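Local coordinates for putative outer membrane lipoprotein (Salmonella typhimurium LT2, PDB 2RD1) that is of unknown function but is a putative outer membrane lipoprotein whose small, all-beta domain belongs to a family placed in the SH3 clan, at residues K20-T30 with E41-L50. Numbering follows the deposited sequence.
Sequences KPQLDKETGMT and EINSNDVAQL
Thr-30 and Ile-42 form an antiparallel hydrogen-bonded pair, Thr-30 N giving to Ile-42 O at 2.7 Å and Ile-42 N to Thr-30 O at 2.8 Å, while Met-29 and Asn-43 make the neighbouring non-hydrogen-bonded pair. Beyond the two bridged pairs one more backbone bond follows, Ser-44 N to Gly-28 O at 2.8 Å, nearly straight (170°) and reaching the oxygen from above its carbonyl plane. On the face that carries Thr-30 and Ile-42, the Thr-30 hydroxyl, OG1, lies anti to its own carbonyl carbon (chi1 -61°), which turns it to a hydrogen bond with Ser-44 OG at 2.9 Å; either hydroxyl could be the donor, and the place of the serine hydroxyl is less sure. The CG2 methyl of Ile-42 rests near Thr-30 O and the threonine CB. Selenomethionine Met-29 is engaged differently. Its chain, bent at chi2 and chi3, crosses that of Glu-41 at about a right angle; Met-29 CB packs 3.5 Å from Glu-41 CG, and the methyl CE lies against Glu-41 OE1 and the same methylene. These strands, 29-33 and 39-43, are the two arms of a beta hairpin, and strand 22-24 adds to its other edge to complete a three-stranded antiparallel sheet within a small all-beta domain, consistent with the SH3 clan to which the DUF903 family belongs. After Ile-42 and Asn-43 the chain turns into strand 47-52 of a second sheet, and Asn-43 ND2 spans this turn to Asp-46 OD2 at 3.0 Å, above the carboxylate plane. Just ahead of strand 22-24, Pro-21 meets Leu-50 of strand 47-52 tip to tip, proline CD to leucine CD2 at 3.5 Å, and both lie against Met-7 of strand 4-9.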
loop_
_atom_site.group_PDB
_atom_site.type_symbol
_atom_site.label_atom_id
_atom_site.label_comp_id
_atom_site.label_asym_id
_atom_site.label_seq_id
_atom_site.Cartn_x
_atom_site.Cartn_y
_atom_site.Cartn_z
ATOM N N LYS A 20 -6.165 -4.360 -0.436
ATOM C CA LYS A 20 -5.985 -3.128 0.328
ATOM C C LYS A 20 -5.180 -3.353 1.603
ATOM O O LYS A 20 -5.527 -4.201 2.420
ATOM C CB LYS A 20 -7.348 -2.529 0.697
ATOM C CG LYS A 20 -7.267 -1.270 1.567
ATOM C CD LYS A 20 -8.657 -0.725 1.927
ATOM C CE LYS A 20 -8.540 0.645 2.607
ATOM N NZ LYS A 20 -9.865 1.247 2.942
ATOM N N PRO A 21 -4.094 -2.590 1.789
ATOM C CA PRO A 21 -3.261 -2.730 2.985
ATOM C C PRO A 21 -4.080 -2.473 4.245
ATOM O O PRO A 21 -5.045 -1.712 4.215
ATOM C CB PRO A 21 -2.166 -1.687 2.763
ATOM C CG PRO A 21 -2.022 -1.682 1.268
ATOM C CD PRO A 21 -3.470 -1.663 0.827
ATOM N N GLN A 22 -3.700 -3.111 5.348
ATOM C CA GLN A 22 -4.434 -2.952 6.598
ATOM C C GLN A 22 -3.629 -2.183 7.631
ATOM O O GLN A 22 -2.431 -2.404 7.796
ATOM C CB GLN A 22 -4.829 -4.323 7.146
ATOM C CG GLN A 22 -5.721 -5.122 6.203
ATOM C CD GLN A 22 -7.071 -4.465 5.978
ATOM O OE1 GLN A 22 -7.867 -4.333 6.906
ATOM N NE2 GLN A 22 -7.331 -4.043 4.744
ATOM N N LEU A 23 -4.305 -1.283 8.333
ATOM C CA LEU A 23 -3.669 -0.450 9.342
ATOM C C LEU A 23 -4.080 -0.788 10.776
ATOM O O LEU A 23 -5.265 -0.897 11.082
ATOM C CB LEU A 23 -3.978 1.020 9.032
ATOM C CG LEU A 23 -3.811 2.123 10.082
ATOM C CD1 LEU A 23 -2.427 2.086 10.711
ATOM C CD2 LEU A 23 -4.056 3.464 9.408
ATOM N N ASP A 24 -3.086 -0.964 11.643
ATOM C CA ASP A 24 -3.323 -1.263 13.055
ATOM C C ASP A 24 -3.031 -0.018 13.879
ATOM O O ASP A 24 -1.873 0.355 14.061
ATOM C CB ASP A 24 -2.420 -2.403 13.533
ATOM C CG ASP A 24 -3.126 -3.748 13.539
ATOM O OD1 ASP A 24 -4.125 -3.891 14.278
ATOM O OD2 ASP A 24 -2.683 -4.658 12.804
ATOM N N LYS A 25 -4.085 0.622 14.371
ATOM C CA LYS A 25 -3.938 1.830 15.168
ATOM C C LYS A 25 -3.268 1.560 16.513
ATOM O O LYS A 25 -3.097 2.474 17.319
ATOM C CB LYS A 25 -5.306 2.478 15.395
ATOM C CG LYS A 25 -5.914 3.124 14.157
ATOM C CD LYS A 25 -7.302 3.673 14.460
ATOM C CE LYS A 25 -7.864 4.487 13.303
ATOM N NZ LYS A 25 -7.124 5.768 13.096
ATOM N N GLU A 26 -2.882 0.308 16.750
ATOM C CA GLU A 26 -2.239 -0.068 18.007
ATOM C C GLU A 26 -0.767 -0.450 17.865
ATOM O O GLU A 26 -0.065 -0.606 18.863
ATOM C CB GLU A 26 -3.004 -1.223 18.660
ATOM C CG GLU A 26 -3.628 -0.870 20.004
ATOM C CD GLU A 26 -4.647 0.257 19.905
ATOM O OE1 GLU A 26 -5.176 0.674 20.960
ATOM O OE2 GLU A 26 -4.920 0.722 18.777
ATOM N N THR A 27 -0.299 -0.607 16.632
ATOM C CA THR A 27 1.094 -0.968 16.402
ATOM C C THR A 27 1.755 0.063 15.497
ATOM O O THR A 27 2.973 0.044 15.303
ATOM C CB THR A 27 1.222 -2.358 15.737
ATOM O OG1 THR A 27 0.676 -2.307 14.413
ATOM C CG2 THR A 27 0.472 -3.405 16.543
ATOM N N GLY A 28 0.941 0.964 14.954
ATOM C CA GLY A 28 1.458 1.987 14.065
ATOM C C GLY A 28 2.055 1.343 12.832
ATOM O O GLY A 28 2.908 1.923 12.158
HETATM N N MSE A 29 1.600 0.131 12.539
HETATM C CA MSE A 29 2.082 -0.618 11.390
HETATM C C MSE A 29 0.990 -0.831 10.356
HETATM O O MSE A 29 -0.191 -0.930 10.689
HETATM C CB MSE A 29 2.607 -1.988 11.832
HETATM C CG MSE A 29 3.782 -1.935 12.787
HETATM SE SE MSE A 29 5.315 -1.066 12.005
HETATM C CE MSE A 29 6.084 -2.572 11.066
ATOM N N THR A 30 1.398 -0.888 9.096
ATOM C CA THR A 30 0.471 -1.136 8.006
ATOM C C THR A 30 1.028 -2.348 7.287
ATOM O O THR A 30 2.123 -2.303 6.733
ATOM C CB THR A 30 0.398 0.048 7.012
ATOM O OG1 THR A 30 -0.058 1.223 7.690
ATOM C CG2 THR A 30 -0.567 -0.270 5.880
ATOM N N GLU A 41 5.220 -5.301 6.220
ATOM C CA GLU A 41 4.612 -4.371 7.156
ATOM C C GLU A 41 5.476 -3.121 7.099
ATOM O O GLU A 41 6.683 -3.210 6.875
ATOM C CB GLU A 41 4.592 -4.960 8.574
ATOM C CG GLU A 41 3.452 -4.437 9.453
ATOM C CD GLU A 41 3.314 -5.198 10.771
ATOM O OE1 GLU A 41 4.277 -5.182 11.568
ATOM O OE2 GLU A 41 2.246 -5.812 11.013
ATOM N N ILE A 42 4.858 -1.958 7.273
ATOM C CA ILE A 42 5.584 -0.695 7.232
ATOM C C ILE A 42 4.966 0.286 8.209
ATOM O O ILE A 42 3.769 0.239 8.473
ATOM C CB ILE A 42 5.549 -0.071 5.811
ATOM C CG1 ILE A 42 6.284 1.270 5.805
ATOM C CG2 ILE A 42 4.106 0.137 5.357
ATOM C CD1 ILE A 42 6.337 1.927 4.438
ATOM N N ASN A 43 5.790 1.165 8.760
ATOM C CA ASN A 43 5.293 2.162 9.694
ATOM C C ASN A 43 4.254 3.040 8.995
ATOM O O ASN A 43 4.512 3.611 7.932
ATOM C CB ASN A 43 6.452 3.010 10.222
ATOM C CG ASN A 43 5.982 4.245 10.962
ATOM O OD1 ASN A 43 5.007 4.202 11.713
ATOM N ND2 ASN A 43 6.680 5.357 10.757
ATOM N N SER A 44 3.073 3.126 9.596
ATOM C CA SER A 44 1.975 3.905 9.040
ATOM C C SER A 44 2.334 5.358 8.763
ATOM O O SER A 44 1.668 6.017 7.966
ATOM C CB SER A 44 0.769 3.847 9.980
ATOM O OG SER A 44 0.381 2.505 10.213
ATOM N N ASN A 45 3.377 5.861 9.416
ATOM C CA ASN A 45 3.796 7.246 9.212
ATOM C C ASN A 45 4.576 7.389 7.909
ATOM O O ASN A 45 4.654 8.477 7.334
ATOM C CB ASN A 45 4.662 7.726 10.381
ATOM C CG ASN A 45 3.899 7.767 11.692
ATOM O OD1 ASN A 45 3.561 6.726 12.262
ATOM N ND2 ASN A 45 3.616 8.974 12.173
ATOM N N ASP A 46 5.147 6.281 7.449
ATOM C CA ASP A 46 5.920 6.267 6.219
ATOM C C ASP A 46 5.062 6.138 4.963
ATOM O O ASP A 46 5.589 6.097 3.849
ATOM C CB ASP A 46 6.933 5.127 6.260
ATOM C CG ASP A 46 7.989 5.329 7.327
ATOM O OD1 ASP A 46 8.737 6.326 7.235
ATOM O OD2 ASP A 46 8.071 4.499 8.257
ATOM N N VAL A 47 3.745 6.076 5.138
ATOM C CA VAL A 47 2.835 5.955 4.004
ATOM C C VAL A 47 2.213 7.306 3.643
ATOM O O VAL A 47 1.444 7.876 4.422
ATOM C CB VAL A 47 1.694 4.955 4.297
ATOM C CG1 VAL A 47 0.794 4.833 3.081
ATOM C CG2 VAL A 47 2.271 3.591 4.685
ATOM N N ALA A 48 2.541 7.805 2.454
ATOM C CA ALA A 48 2.026 9.087 1.989
ATOM C C ALA A 48 0.609 8.934 1.446
ATOM O O ALA A 48 -0.302 9.656 1.865
ATOM C CB ALA A 48 2.946 9.665 0.918
ATOM N N GLN A 49 0.431 8.001 0.512
ATOM C CA GLN A 49 -0.884 7.740 -0.059
ATOM C C GLN A 49 -1.137 6.264 -0.347
ATOM O O GLN A 49 -0.220 5.492 -0.602
ATOM C CB GLN A 49 -1.098 8.576 -1.327
ATOM C CG GLN A 49 -1.692 9.947 -1.020
ATOM C CD GLN A 49 -1.824 10.850 -2.234
ATOM O OE1 GLN A 49 -0.828 11.207 -2.872
ATOM N NE2 GLN A 49 -3.056 11.235 -2.553
ATOM N N LEU A 50 -2.399 5.873 -0.275
ATOM C CA LEU A 50 -2.801 4.494 -0.525
ATOM C C LEU A 50 -3.970 4.586 -1.491
ATOM O O LEU A 50 -5.099 4.835 -1.086
ATOM C CB LEU A 50 -3.261 3.844 0.771
ATOM C CG LEU A 50 -2.918 2.376 0.958
ATOM C CD1 LEU A 50 -1.582 2.276 1.677
ATOM C CD2 LEU A 50 -4.004 1.700 1.784
#